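Local structure of phenol hydroxylase component phN (Pseudomonas stutzeri, 3U52) at residues Gly269-Ser274 with His430-Gly435; Pro175-Asp180 with Val401-Thr406; Pro317-Asp322 with Cys436-Lys441. The protein probably serves as the large, diiron-bearing oxygenase subunit of a bacterial multicomponent monooxygenase that hydroxylates phenol. All blocks are in the same frame, centred on the assembly; numbering follows the deposited sequence.

The three contacts gather round a single zinc ion held by Cys399, Cys402, Cys432 and Cys436. Interaction 1 supplies Cys432, interaction 2 Cys402 and interaction 3 Cys436. Interactions 1 and 2 have their centres about 8 Å apart, 1 and 3 about 9 Å, and 2 and 3 about 15 Å. Along the chain 175-180 comes first, then 269-274 and 317-322, followed by 401-406, 430-435 and 436-441, so every pair of contacts crosses. Interactions 1 and 3 share helix 434-442. In effect, the late zinc-binding region, including part of the YHS domain, is fastened to the earlier, mainly helical part of the subunit.

Interaction 1 of 3, residues Gly269-Ser274 with His430-Gly435; sequences GFRLLS and HFCSDG. With ZN (zinc ion), chain I; GOL (glycerol), chain N.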
ATOM      1  N   GLY A 269     -18.826  26.561 -16.604  1.00 17.27           N
ATOM      2  CA  GLY A 269     -18.653  25.492 -15.641  1.00 17.66           C
ATOM      3  C   GLY A 269     -19.965  24.736 -15.463  1.00 19.16           C
ATOM      4  O   GLY A 269     -19.977  23.500 -15.428  1.00 18.34           O
ATOM      5  N   PHE A 270     -21.080  25.460 -15.410  1.00 18.40           N
ATOM      6  CA  PHE A 270     -22.397  24.797 -15.317  1.00 18.03           C
ATOM      7  C   PHE A 270     -22.665  23.854 -16.547  1.00 18.21           C
ATOM      8  O   PHE A 270     -23.152  22.709 -16.408  1.00 15.98           O
ATOM      9  CB  PHE A 270     -23.501  25.890 -15.195  1.00 18.21           C
ATOM     10  CG  PHE A 270     -24.888  25.361 -15.350  1.00 18.47           C
ATOM     11  CD1 PHE A 270     -25.356  24.347 -14.531  1.00 18.73           C
ATOM     12  CD2 PHE A 270     -25.735  25.892 -16.313  1.00 18.56           C
ATOM     13  CE1 PHE A 270     -26.697  23.874 -14.673  1.00 20.56           C
ATOM     14  CE2 PHE A 270     -27.046  25.428 -16.453  1.00 20.60           C
ATOM     15  CZ  PHE A 270     -27.509  24.419 -15.630  1.00 19.31           C
ATOM     16  N   ARG A 271     -22.341  24.332 -17.758  1.00 16.91           N
ATOM     17  CA  ARG A 271     -22.535  23.526 -18.966  1.00 16.40           C
ATOM     18  C   ARG A 271     -21.592  22.324 -18.938  1.00 17.30           C
ATOM     19  O   ARG A 271     -21.980  21.210 -19.279  1.00 16.67           O
ATOM     20  CB  ARG A 271     -22.388  24.385 -20.249  1.00 15.36           C
ATOM     21  CG  ARG A 271     -23.639  25.277 -20.439  1.00 14.37           C
ATOM     22  CD  ARG A 271     -24.853  24.367 -20.682  1.00 15.99           C
ATOM     23  NE  ARG A 271     -25.990  25.096 -21.287  1.00 18.37           N
ATOM     24  CZ  ARG A 271     -27.235  25.080 -20.828  1.00 17.20           C
ATOM     25  NH1 ARG A 271     -27.566  24.414 -19.721  1.00 20.70           N
ATOM     26  NH2 ARG A 271     -28.160  25.756 -21.468  1.00 15.84           N
ATOM     27  N   LEU A 272     -20.356  22.535 -18.511  1.00 18.28           N
ATOM     28  CA  LEU A 272     -19.431  21.404 -18.461  1.00 20.09           C
ATOM     29  C   LEU A 272     -19.982  20.297 -17.489  1.00 20.79           C
ATOM     30  O   LEU A 272     -19.960  19.103 -17.794  1.00 18.84           O
ATOM     31  CB  LEU A 272     -18.068  21.911 -18.002  1.00 19.87           C
ATOM     32  CG  LEU A 272     -17.008  20.841 -17.790  1.00 22.44           C
ATOM     33  CD1 LEU A 272     -16.824  19.962 -19.073  1.00 22.81           C
ATOM     34  CD2 LEU A 272     -15.759  21.524 -17.404  1.00 21.27           C
ATOM     35  N   LEU A 273     -20.499  20.717 -16.344  1.00 21.96           N
ATOM     36  CA  LEU A 273     -20.997  19.789 -15.298  1.00 24.19           C
ATOM     37  C   LEU A 273     -22.278  19.022 -15.641  1.00 27.12           C
ATOM     38  O   LEU A 273     -22.632  18.017 -14.978  1.00 28.00           O
ATOM     39  CB  LEU A 273     -21.288  20.568 -14.016  1.00 24.19           C
ATOM     40  CG  LEU A 273     -20.069  21.046 -13.265  1.00 23.08           C
ATOM     41  CD1 LEU A 273     -20.561  22.039 -12.174  1.00 23.87           C
ATOM     42  CD2 LEU A 273     -19.342  19.820 -12.671  1.00 23.37           C
ATOM     43  N   SER A 274     -22.997  19.495 -16.648  1.00 28.52           N
ATOM     44  CA  SER A 274     -24.121  18.731 -17.166  1.00 29.45           C
ATOM     45  C   SER A 274     -23.719  17.266 -17.501  1.00 29.16           C
ATOM     46  O   SER A 274     -24.506  16.364 -17.288  1.00 29.44           O
ATOM     47  CB  SER A 274     -24.818  19.463 -18.320  1.00 30.22           C
ATOM     48  OG  SER A 274     -24.164  19.333 -19.578  1.00 30.98           O
ATOM     49  N   HIS A 430     -25.478  30.288 -33.508  1.00 17.81           N
ATOM     50  CA  HIS A 430     -26.538  29.715 -32.668  1.00 17.63           C
ATOM     51  C   HIS A 430     -25.997  29.276 -31.291  1.00 18.42           C
ATOM     52  O   HIS A 430     -24.828  28.830 -31.164  1.00 17.84           O
ATOM     53  CB  HIS A 430     -27.178  28.507 -33.361  1.00 17.70           C
ATOM     54  CG  HIS A 430     -27.713  28.829 -34.730  1.00 21.49           C
ATOM     55  ND1 HIS A 430     -29.038  29.129 -34.952  1.00 23.07           N
ATOM     56  CD2 HIS A 430     -27.079  29.022 -35.911  1.00 22.59           C
ATOM     57  CE1 HIS A 430     -29.210  29.426 -36.231  1.00 24.97           C
ATOM     58  NE2 HIS A 430     -28.037  29.372 -36.834  1.00 24.71           N
ATOM     59  N   PHE A 431     -26.887  29.338 -30.294  1.00 18.32           N
ATOM     60  CA  PHE A 431     -26.566  29.079 -28.869  1.00 17.32           C
ATOM     61  C   PHE A 431     -27.642  28.220 -28.208  1.00 17.70           C
ATOM     62  O   PHE A 431     -28.792  28.216 -28.655  1.00 17.98           O
ATOM     63  CB  PHE A 431     -26.415  30.418 -28.125  1.00 16.48           C
ATOM     64  CG  PHE A 431     -25.545  31.386 -28.862  1.00 17.09           C
ATOM     65  CD1 PHE A 431     -24.157  31.241 -28.849  1.00 15.72           C
ATOM     66  CD2 PHE A 431     -26.111  32.354 -29.687  1.00 17.35           C
ATOM     67  CE1 PHE A 431     -23.335  32.103 -29.629  1.00 16.83           C
ATOM     68  CE2 PHE A 431     -25.288  33.260 -30.438  1.00 16.86           C
ATOM     69  CZ  PHE A 431     -23.925  33.111 -30.426  1.00 17.29           C
ATOM     70  N   CYS A 432     -27.278  27.548 -27.107  1.00 18.93           N
ATOM     71  CA  CYS A 432     -28.243  26.724 -26.352  1.00 17.06           C
ATOM     72  C   CYS A 432     -29.070  27.556 -25.331  1.00 17.32           C
ATOM     73  O   CYS A 432     -30.033  27.016 -24.744  1.00 18.86           O
ATOM     74  CB  CYS A 432     -27.473  25.657 -25.595  1.00 16.54           C
ATOM     75  SG  CYS A 432     -26.349  26.379 -24.342  1.00 17.67           S
ATOM     76  N   SER A 433     -28.696  28.811 -25.099  1.00 16.67           N
ATOM     77  CA  SER A 433     -29.214  29.607 -23.992  1.00 17.38           C
ATOM     78  C   SER A 433     -28.780  31.070 -24.083  1.00 18.01           C
ATOM     79  O   SER A 433     -27.887  31.407 -24.850  1.00 17.55           O
ATOM     80  CB  SER A 433     -28.630  29.084 -22.688  1.00 17.38           C
ATOM     81  OG  SER A 433     -27.196  29.118 -22.803  1.00 19.67           O
ATOM     82  N   ASP A 434     -29.383  31.914 -23.238  1.00 19.57           N
ATOM     83  CA  ASP A 434     -28.967  33.297 -23.052  1.00 19.96           C
ATOM     84  C   ASP A 434     -27.576  33.326 -22.462  1.00 19.41           C
ATOM     85  O   ASP A 434     -26.823  34.229 -22.750  1.00 20.44           O
ATOM     86  CB  ASP A 434     -29.917  34.042 -22.117  1.00 20.47           C
ATOM     87  CG  ASP A 434     -31.298  34.308 -22.751  1.00 25.22           C
ATOM     88  OD1 ASP A 434     -31.378  34.772 -23.909  1.00 25.09           O
ATOM     89  OD2 ASP A 434     -32.297  34.065 -22.057  1.00 29.20           O
ATOM     90  N   GLY A 435     -27.225  32.372 -21.615  1.00 18.19           N
ATOM     91  CA  GLY A 435     -25.938  32.465 -20.926  1.00 17.53           C
ATOM     92  C   GLY A 435     -24.784  32.370 -21.911  1.00 17.31           C
ATOM     93  O   GLY A 435     -23.834  33.137 -21.826  1.00 19.67           O
TER
HETATM   94 ZN    ZN I 514     -24.059  26.713 -24.832  1.00 19.70          ZN
HETATM   95  C1  GOL N 519     -31.591  25.902 -20.892  1.00 36.80           C
HETATM   96  O1  GOL N 519     -30.660  26.775 -21.397  1.00 33.82           O
HETATM   97  C2  GOL N 519     -31.716  26.262 -19.435  1.00 36.14           C
HETATM   98  O2  GOL N 519     -33.063  26.343 -19.010  1.00 38.12           O
HETATM   99  C3  GOL N 519     -30.762  25.444 -18.583  1.00 37.26           C
HETATM  100  O3  GOL N 519     -30.313  24.278 -19.219  1.00 30.26           O
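Arg271 on helix 254-283 reaches across to Cys432, a zinc ligand, and the hydrogen bonds between these two side chains carry the contact. NE of Arg271 donates to SG of Cys432 over 3.3 Å with an N-H...S angle of 152°. The sulfur lies near the guanidinium plane, at the edge of the group. NH2 adds a second, weak bond to the same sulfur. CG of Arg271 is anti to its carbonyl carbon (chi1 -74°), and a further bend at chi2 brings NE to the sulfur.

The metal bond comes next. Cys432 SG binds the zinc ion at 2.4 Å, while Cys399, Cys402 and Cys436 complete the site. One thiolate therefore meets the metal and the arginine together.

A glycerol, probably from the crystallisation liquor, takes up the outer nitrogens of the guanidinium. NH1 of Arg271 gives a nearly straight bond of 2.8 Å to glycerol O3 (166°), and NH2 of Arg271 reaches glycerol O1 at 2.7 Å. Glycerol O1 makes a weak bond to Cys432 O in turn, bridging the two segments.

Van der Waals contact is slight: CB of Ser433 sits 3.6 Å from NH2 of Arg271. Ser433 is the N-cap of helix 434-442, its OG bonded to the backbone N of Cys436, another zinc ligand. Phe408 makes a cation-pi contact with Arg271.

All three touching residues are buried. A cationic donor on a zinc-bound sulfur would be expected to offset part of the negative charge of a four-cysteine site, and probably to lower the electron density on this thiolate. The arginine thus ties the zinc site to a long helix through its second shell.

Interaction 2 of 3, residues Pro175-Asp180 with Val401-Thr406; sequences PKSFFD and VCQIPT. With ZN (zinc ion), chain I.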
ATOM      1  N   PRO A 175     -15.684  19.378 -22.754  1.00 18.31           N
ATOM      2  CA  PRO A 175     -14.539  19.676 -21.873  1.00 17.73           C
ATOM      3  C   PRO A 175     -13.318  20.296 -22.550  1.00 16.83           C
ATOM      4  O   PRO A 175     -12.688  21.159 -21.952  1.00 17.63           O
ATOM      5  CB  PRO A 175     -14.118  18.280 -21.336  1.00 17.77           C
ATOM      6  CG  PRO A 175     -14.823  17.294 -22.184  1.00 18.10           C
ATOM      7  CD  PRO A 175     -16.063  17.954 -22.695  1.00 17.59           C
ATOM      8  N   LYS A 176     -12.971  19.857 -23.760  1.00 16.48           N
ATOM      9  CA  LYS A 176     -11.803  20.402 -24.459  1.00 17.82           C
ATOM     10  C   LYS A 176     -11.892  21.924 -24.705  1.00 18.93           C
ATOM     11  O   LYS A 176     -10.955  22.671 -24.350  1.00 19.74           O
ATOM     12  CB  LYS A 176     -11.550  19.655 -25.765  1.00 16.88           C
ATOM     13  CG  LYS A 176     -10.153  19.959 -26.368  1.00 19.88           C
ATOM     14  CD  LYS A 176     -10.007  19.236 -27.684  1.00 22.10           C
ATOM     15  CE  LYS A 176      -9.016  19.934 -28.621  1.00 24.30           C
ATOM     16  NZ  LYS A 176      -7.622  19.807 -28.154  1.00 28.11           N
ATOM     17  N   SER A 177     -13.005  22.388 -25.283  1.00 17.86           N
ATOM     18  CA  SER A 177     -13.138  23.813 -25.539  1.00 18.32           C
ATOM     19  C   SER A 177     -13.253  24.647 -24.246  1.00 17.16           C
ATOM     20  O   SER A 177     -12.831  25.809 -24.221  1.00 17.79           O
ATOM     21  CB  SER A 177     -14.310  24.114 -26.505  1.00 19.20           C
ATOM     22  OG  SER A 177     -15.549  23.887 -25.862  1.00 19.57           O
ATOM     23  N   PHE A 178     -13.807  24.075 -23.172  1.00 16.81           N
ATOM     24  CA  PHE A 178     -13.810  24.738 -21.830  1.00 16.35           C
ATOM     25  C   PHE A 178     -12.385  25.070 -21.417  1.00 16.69           C
ATOM     26  O   PHE A 178     -12.054  26.223 -21.047  1.00 15.89           O
ATOM     27  CB  PHE A 178     -14.447  23.801 -20.744  1.00 16.75           C
ATOM     28  CG  PHE A 178     -14.403  24.376 -19.358  1.00 18.30           C
ATOM     29  CD1 PHE A 178     -13.306  24.166 -18.541  1.00 19.64           C
ATOM     30  CD2 PHE A 178     -15.491  25.095 -18.852  1.00 18.01           C
ATOM     31  CE1 PHE A 178     -13.261  24.727 -17.240  1.00 21.08           C
ATOM     32  CE2 PHE A 178     -15.490  25.647 -17.530  1.00 18.65           C
ATOM     33  CZ  PHE A 178     -14.377  25.502 -16.756  1.00 18.44           C
ATOM     34  N   PHE A 179     -11.515  24.059 -21.475  1.00 14.96           N
ATOM     35  CA  PHE A 179     -10.143  24.320 -21.069  1.00 15.58           C
ATOM     36  C   PHE A 179      -9.280  25.099 -22.096  1.00 16.41           C
ATOM     37  O   PHE A 179      -8.349  25.794 -21.690  1.00 15.71           O
ATOM     38  CB  PHE A 179      -9.425  23.004 -20.634  1.00 17.01           C
ATOM     39  CG  PHE A 179      -8.738  23.151 -19.306  1.00 18.70           C
ATOM     40  CD1 PHE A 179      -9.421  22.934 -18.138  1.00 23.31           C
ATOM     41  CD2 PHE A 179      -7.412  23.566 -19.249  1.00 22.64           C
ATOM     42  CE1 PHE A 179      -8.797  23.132 -16.868  1.00 22.41           C
ATOM     43  CE2 PHE A 179      -6.761  23.748 -18.017  1.00 24.79           C
ATOM     44  CZ  PHE A 179      -7.454  23.535 -16.826  1.00 21.96           C
ATOM     45  N   ASP A 180      -9.549  24.937 -23.397  1.00 14.81           N
ATOM     46  CA  ASP A 180      -8.873  25.748 -24.450  1.00 16.38           C
ATOM     47  C   ASP A 180      -9.217  27.209 -24.234  1.00 15.45           C
ATOM     48  O   ASP A 180      -8.365  28.031 -24.363  1.00 17.61           O
ATOM     49  CB  ASP A 180      -9.288  25.329 -25.849  1.00 15.66           C
ATOM     50  CG  ASP A 180      -8.572  24.082 -26.337  1.00 21.91           C
ATOM     51  OD1 ASP A 180      -7.730  23.498 -25.576  1.00 20.31           O
ATOM     52  OD2 ASP A 180      -8.830  23.658 -27.514  1.00 23.07           O
ATOM     53  N   VAL A 401     -20.751  28.200 -28.326  1.00 18.54           N
ATOM     54  CA  VAL A 401     -19.865  28.525 -27.168  1.00 18.05           C
ATOM     55  C   VAL A 401     -19.536  27.233 -26.402  1.00 18.40           C
ATOM     56  O   VAL A 401     -18.377  26.829 -26.352  1.00 19.69           O
ATOM     57  CB  VAL A 401     -20.445  29.638 -26.243  1.00 17.65           C
ATOM     58  CG1 VAL A 401     -19.640  29.772 -24.938  1.00 18.89           C
ATOM     59  CG2 VAL A 401     -20.527  31.019 -26.991  1.00 17.89           C
ATOM     60  N   CYS A 402     -20.541  26.543 -25.879  1.00 18.22           N
ATOM     61  CA  CYS A 402     -20.261  25.422 -24.954  1.00 18.12           C
ATOM     62  C   CYS A 402     -20.111  24.153 -25.738  1.00 18.47           C
ATOM     63  O   CYS A 402     -19.538  23.179 -25.218  1.00 18.24           O
ATOM     64  CB  CYS A 402     -21.346  25.308 -23.835  1.00 17.43           C
ATOM     65  SG  CYS A 402     -22.982  24.767 -24.403  1.00 16.82           S
ATOM     66  N   GLN A 403     -20.532  24.206 -27.022  1.00 17.29           N
ATOM     67  CA  GLN A 403     -20.564  23.076 -27.976  1.00 18.11           C
ATOM     68  C   GLN A 403     -21.383  21.856 -27.637  1.00 17.34           C
ATOM     69  O   GLN A 403     -21.261  20.870 -28.320  1.00 15.78           O
ATOM     70  CB  GLN A 403     -19.160  22.648 -28.442  1.00 18.34           C
ATOM     71  CG  GLN A 403     -18.312  23.931 -28.769  1.00 20.41           C
ATOM     72  CD  GLN A 403     -16.941  23.622 -29.264  1.00 21.71           C
ATOM     73  OE1 GLN A 403     -16.644  22.474 -29.606  1.00 24.50           O
ATOM     74  NE2 GLN A 403     -16.082  24.634 -29.308  1.00 22.06           N
ATOM     75  N   ILE A 404     -22.258  21.934 -26.659  1.00 16.77           N
ATOM     76  CA  ILE A 404     -23.196  20.847 -26.391  1.00 16.74           C
ATOM     77  C   ILE A 404     -24.295  20.982 -27.504  1.00 18.97           C
ATOM     78  O   ILE A 404     -24.615  22.097 -27.904  1.00 17.38           O
ATOM     79  CB  ILE A 404     -23.805  21.003 -24.972  1.00 18.55           C
ATOM     80  CG1 ILE A 404     -22.688  20.981 -23.921  1.00 18.38           C
ATOM     81  CG2 ILE A 404     -24.833  19.837 -24.651  1.00 19.01           C
ATOM     82  CD1 ILE A 404     -23.131  21.146 -22.455  1.00 22.54           C
ATOM     83  N   PRO A 405     -24.855  19.860 -28.005  1.00 18.33           N
ATOM     84  CA  PRO A 405     -26.019  20.011 -28.853  1.00 19.84           C
ATOM     85  C   PRO A 405     -27.051  20.908 -28.163  1.00 19.31           C
ATOM     86  O   PRO A 405     -27.130  20.943 -26.947  1.00 19.89           O
ATOM     87  CB  PRO A 405     -26.589  18.611 -28.934  1.00 19.25           C
ATOM     88  CG  PRO A 405     -25.513  17.716 -28.714  1.00 21.59           C
ATOM     89  CD  PRO A 405     -24.484  18.447 -27.848  1.00 20.48           C
ATOM     90  N   THR A 406     -27.872  21.593 -28.935  1.00 19.73           N
ATOM     91  CA  THR A 406     -28.853  22.511 -28.344  1.00 19.85           C
ATOM     92  C   THR A 406     -30.091  21.743 -27.848  1.00 20.80           C
ATOM     93  O   THR A 406     -31.137  21.752 -28.468  1.00 22.20           O
ATOM     94  CB  THR A 406     -29.206  23.645 -29.352  1.00 20.01           C
ATOM     95  OG1 THR A 406     -29.431  23.066 -30.634  1.00 21.72           O
ATOM     96  CG2 THR A 406     -28.008  24.503 -29.522  1.00 16.06           C
TER
HETATM   97 ZN    ZN I 514     -24.059  26.713 -24.832  1.00 19.70          ZN
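Ser177 of helix 173-184 meets the amide end of Gln403, and this pair is the tight part of the contact. The closest approach is 3.4 Å, between CB of Ser177 and NE2 of Gln403. OG of Ser177 lies 3.7 Å from CD of Gln403. The two side chains pack against each other without bonding, and each has polar partners elsewhere. OG of Ser177 bonds to the carbonyl O of Ser173, a turn earlier in the helix, and to NH2 of Arg268; OE1 of Gln403 bonds to OG of Ser173. The glutamine is thereby tied to the start of the same helix that it packs on. It gets there because CG lies anti to its carbonyl carbon (chi1 -44°) and the chain beyond runs extended, carrying the amide over to the serine.

The rest is looser. OG of Ser177 stands 4.1 Å from the carbonyl O of Val401 and equally far from that of Cys402, so these carbonyls only border the serine. The segments bury 92 Å² between them, yet all four touching residues are buried. Another protein chain of the assembly closes in here, with an aromatic side chain on Ser177 and a polar one on Gln403.

Cys402 turns its CB away from the helix and gives SG to zinc at 2.3 Å. The same sulfur takes a weak bond from the backbone N of Ile404, at 3.7 Å and nearly straight (166°). Gln403, between them, has positive phi (59°), which helps the chain fold back over the sulfur. Such a weak N-H...S bond in the tight turn after a CxxC pair, here Cys399 and Cys402, is consistent with a zinc-knuckle-like turn.

Interaction 3 of 3, residues Pro317-Asp322 with Cys436-Lys441; sequences PPKYQD and CCDIFK. With ZN (zinc ion), chain I.
A three-residue salt-bridge network, Lys319-Asp438-Lys441, joins a type II beta turn to the helix that carries the last zinc cysteine. Lys319 and Tyr320 occupy the middle of the turn from Pro318 to Gln321, and both reach for one oxygen of Asp438. OH of Tyr320 donates to OD2 of Asp438 at 2.7 Å, coming in 42° out of the carboxylate plane, while that oxygen sits at the edge of the tyrosine ring. NZ of Lys319 reaches the same OD2 of Asp438 at 3.2 Å, on its anti side and from the opposite face. Two donors thus grip one oxygen from above and below, which should help fix the rotation of the carboxylate. The other oxygen, OD1 of Asp438, pairs with NZ of Lys441 at 3.5 Å, one turn along the helix.

With CG anti to the backbone N (chi1 -170°), the lysine chain is laid along the tyrosine, its CG 3.7 Å above one face of the Tyr320 ring, offset to the rim. The two side chains therefore travel together to the aspartate.

While Asp438 faces the turn, Cys436 points away from it and binds zinc through SG. Trp267 of helix 254-283 touches both Tyr320 and Cys436, Pro318 packs on helices 254-283 and 291-310, and Phe440 meets Phe431 of strand 427-431.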
ATOM      1  N   PRO A 317     -24.087  37.627  -7.158  1.00 25.53           N
ATOM      2  CA  PRO A 317     -24.032  36.219  -7.611  1.00 24.66           C
ATOM      3  C   PRO A 317     -24.018  36.140  -9.143  1.00 23.49           C
ATOM      4  O   PRO A 317     -24.465  37.108  -9.854  1.00 23.56           O
ATOM      5  CB  PRO A 317     -25.304  35.581  -7.003  1.00 24.16           C
ATOM      6  CG  PRO A 317     -25.846  36.585  -6.013  1.00 25.64           C
ATOM      7  CD  PRO A 317     -25.306  37.938  -6.355  1.00 24.83           C
ATOM      8  N   PRO A 318     -23.529  35.007  -9.703  1.00 22.80           N
ATOM      9  CA  PRO A 318     -23.458  34.930 -11.179  1.00 22.17           C
ATOM     10  C   PRO A 318     -24.797  35.119 -11.912  1.00 22.24           C
ATOM     11  O   PRO A 318     -25.862  34.670 -11.456  1.00 22.37           O
ATOM     12  CB  PRO A 318     -22.897  33.506 -11.455  1.00 22.17           C
ATOM     13  CG  PRO A 318     -22.325  33.076 -10.168  1.00 22.35           C
ATOM     14  CD  PRO A 318     -23.033  33.767  -9.056  1.00 22.82           C
ATOM     15  N   LYS A 319     -24.717  35.801 -13.042  1.00 22.55           N
ATOM     16  CA  LYS A 319     -25.861  35.993 -13.950  1.00 23.99           C
ATOM     17  C   LYS A 319     -26.414  34.627 -14.402  1.00 23.05           C
ATOM     18  O   LYS A 319     -25.645  33.694 -14.673  1.00 22.82           O
ATOM     19  CB  LYS A 319     -25.332  36.822 -15.134  1.00 24.00           C
ATOM     20  CG  LYS A 319     -26.329  37.356 -16.092  1.00 28.72           C
ATOM     21  CD  LYS A 319     -25.667  38.398 -16.979  1.00 30.89           C
ATOM     22  CE  LYS A 319     -24.577  37.770 -17.809  1.00 33.92           C
ATOM     23  NZ  LYS A 319     -24.121  38.671 -18.899  1.00 33.84           N
ATOM     24  N   TYR A 320     -27.745  34.503 -14.473  1.00 21.86           N
ATOM     25  CA  TYR A 320     -28.427  33.237 -14.804  1.00 22.25           C
ATOM     26  C   TYR A 320     -28.257  32.105 -13.775  1.00 21.43           C
ATOM     27  O   TYR A 320     -28.602  30.987 -14.099  1.00 22.33           O
ATOM     28  CB  TYR A 320     -28.115  32.680 -16.234  1.00 21.18           C
ATOM     29  CG  TYR A 320     -28.237  33.735 -17.308  1.00 21.89           C
ATOM     30  CD1 TYR A 320     -27.120  34.178 -18.006  1.00 19.12           C
ATOM     31  CD2 TYR A 320     -29.462  34.333 -17.576  1.00 22.90           C
ATOM     32  CE1 TYR A 320     -27.231  35.205 -18.937  1.00 19.65           C
ATOM     33  CE2 TYR A 320     -29.580  35.328 -18.519  1.00 21.32           C
ATOM     34  CZ  TYR A 320     -28.479  35.766 -19.183  1.00 21.48           C
ATOM     35  OH  TYR A 320     -28.643  36.767 -20.128  1.00 23.47           O
ATOM     36  N   GLN A 321     -27.783  32.364 -12.557  1.00 21.04           N
ATOM     37  CA  GLN A 321     -27.698  31.242 -11.618  1.00 21.00           C
ATOM     38  C   GLN A 321     -29.108  30.689 -11.369  1.00 21.46           C
ATOM     39  O   GLN A 321     -29.241  29.500 -11.179  1.00 20.38           O
ATOM     40  CB  GLN A 321     -26.973  31.587 -10.300  1.00 22.11           C
ATOM     41  CG  GLN A 321     -27.793  32.421  -9.357  1.00 23.51           C
ATOM     42  CD  GLN A 321     -27.244  32.486  -7.951  1.00 29.99           C
ATOM     43  OE1 GLN A 321     -26.191  31.928  -7.626  1.00 29.44           O
ATOM     44  NE2 GLN A 321     -27.961  33.194  -7.099  1.00 30.76           N
ATOM     45  N   ASP A 322     -30.154  31.541 -11.431  1.00 22.41           N
ATOM     46  CA  ASP A 322     -31.566  31.070 -11.336  1.00 24.47           C
ATOM     47  C   ASP A 322     -32.000  30.060 -12.389  1.00 22.81           C
ATOM     48  O   ASP A 322     -32.802  29.165 -12.117  1.00 22.01           O
ATOM     49  CB  ASP A 322     -32.587  32.226 -11.349  1.00 26.16           C
ATOM     50  CG  ASP A 322     -32.415  33.221 -12.567  1.00 34.69           C
ATOM     51  OD1 ASP A 322     -31.316  33.900 -12.760  1.00 41.11           O
ATOM     52  OD2 ASP A 322     -33.439  33.384 -13.302  1.00 42.34           O
ATOM     53  N   CYS A 436     -24.897  31.444 -22.864  1.00 15.81           N
ATOM     54  CA  CYS A 436     -23.890  31.250 -23.912  1.00 17.42           C
ATOM     55  C   CYS A 436     -23.947  32.388 -24.932  1.00 17.69           C
ATOM     56  O   CYS A 436     -22.937  32.874 -25.380  1.00 16.71           O
ATOM     57  CB  CYS A 436     -24.096  29.906 -24.571  1.00 17.09           C
ATOM     58  SG  CYS A 436     -23.408  28.471 -23.586  1.00 18.68           S
ATOM     59  N   CYS A 437     -25.144  32.845 -25.252  1.00 19.16           N
ATOM     60  CA  CYS A 437     -25.293  34.022 -26.108  1.00 19.36           C
ATOM     61  C   CYS A 437     -24.524  35.221 -25.561  1.00 18.63           C
ATOM     62  O   CYS A 437     -23.789  35.868 -26.304  1.00 18.89           O
ATOM     63  CB  CYS A 437     -26.794  34.337 -26.349  1.00 18.61           C
ATOM     64  SG  CYS A 437     -27.002  35.592 -27.675  1.00 27.15           S
ATOM     65  N   ASP A 438     -24.655  35.534 -24.262  1.00 19.49           N
ATOM     66  CA  ASP A 438     -23.981  36.687 -23.681  1.00 18.67           C
ATOM     67  C   ASP A 438     -22.468  36.575 -23.664  1.00 18.55           C
ATOM     68  O   ASP A 438     -21.763  37.571 -23.802  1.00 17.29           O
ATOM     69  CB  ASP A 438     -24.440  36.932 -22.256  1.00 20.08           C
ATOM     70  CG  ASP A 438     -25.820  37.560 -22.187  1.00 24.75           C
ATOM     71  OD1 ASP A 438     -26.437  37.824 -23.267  1.00 25.18           O
ATOM     72  OD2 ASP A 438     -26.284  37.750 -21.040  1.00 24.81           O
ATOM     73  N   ILE A 439     -21.962  35.364 -23.469  1.00 17.83           N
ATOM     74  CA  ILE A 439     -20.526  35.121 -23.521  1.00 18.34           C
ATOM     75  C   ILE A 439     -20.043  35.420 -24.977  1.00 18.53           C
ATOM     76  O   ILE A 439     -19.014  36.095 -25.202  1.00 17.95           O
ATOM     77  CB  ILE A 439     -20.209  33.623 -23.138  1.00 18.06           C
ATOM     78  CG1 ILE A 439     -20.485  33.378 -21.665  1.00 18.14           C
ATOM     79  CG2 ILE A 439     -18.751  33.254 -23.514  1.00 18.00           C
ATOM     80  CD1 ILE A 439     -20.520  31.947 -21.270  1.00 17.26           C
ATOM     81  N   PHE A 440     -20.775  34.927 -25.967  1.00 18.68           N
ATOM     82  CA  PHE A 440     -20.329  35.105 -27.376  1.00 18.71           C
ATOM     83  C   PHE A 440     -20.313  36.596 -27.715  1.00 20.22           C
ATOM     84  O   PHE A 440     -19.386  37.095 -28.375  1.00 19.94           O
ATOM     85  CB  PHE A 440     -21.260  34.367 -28.316  1.00 19.97           C
ATOM     86  CG  PHE A 440     -20.943  34.576 -29.772  1.00 18.21           C
ATOM     87  CD1 PHE A 440     -20.140  33.675 -30.429  1.00 15.96           C
ATOM     88  CD2 PHE A 440     -21.422  35.700 -30.470  1.00 18.16           C
ATOM     89  CE1 PHE A 440     -19.820  33.844 -31.787  1.00 20.45           C
ATOM     90  CE2 PHE A 440     -21.120  35.883 -31.827  1.00 19.58           C
ATOM     91  CZ  PHE A 440     -20.294  34.959 -32.479  1.00 18.02           C
ATOM     92  N   LYS A 441     -21.325  37.318 -27.263  1.00 20.45           N
ATOM     93  CA  LYS A 441     -21.473  38.740 -27.614  1.00 23.17           C
ATOM     94  C   LYS A 441     -20.359  39.595 -27.055  1.00 23.81           C
ATOM     95  O   LYS A 441     -19.978  40.585 -27.684  1.00 24.38           O
ATOM     96  CB  LYS A 441     -22.837  39.295 -27.189  1.00 22.09           C
ATOM     97  CG  LYS A 441     -23.974  38.681 -28.003  1.00 25.90           C
ATOM     98  CD  LYS A 441     -25.331  39.297 -27.754  1.00 33.85           C
ATOM     99  CE  LYS A 441     -25.589  39.498 -26.280  1.00 38.37           C
ATOM    100  NZ  LYS A 441     -27.064  39.787 -26.106  1.00 45.45           N
TER
HETATM  101 ZN    ZN I 514     -24.059  26.713 -24.832  1.00 19.70          ZN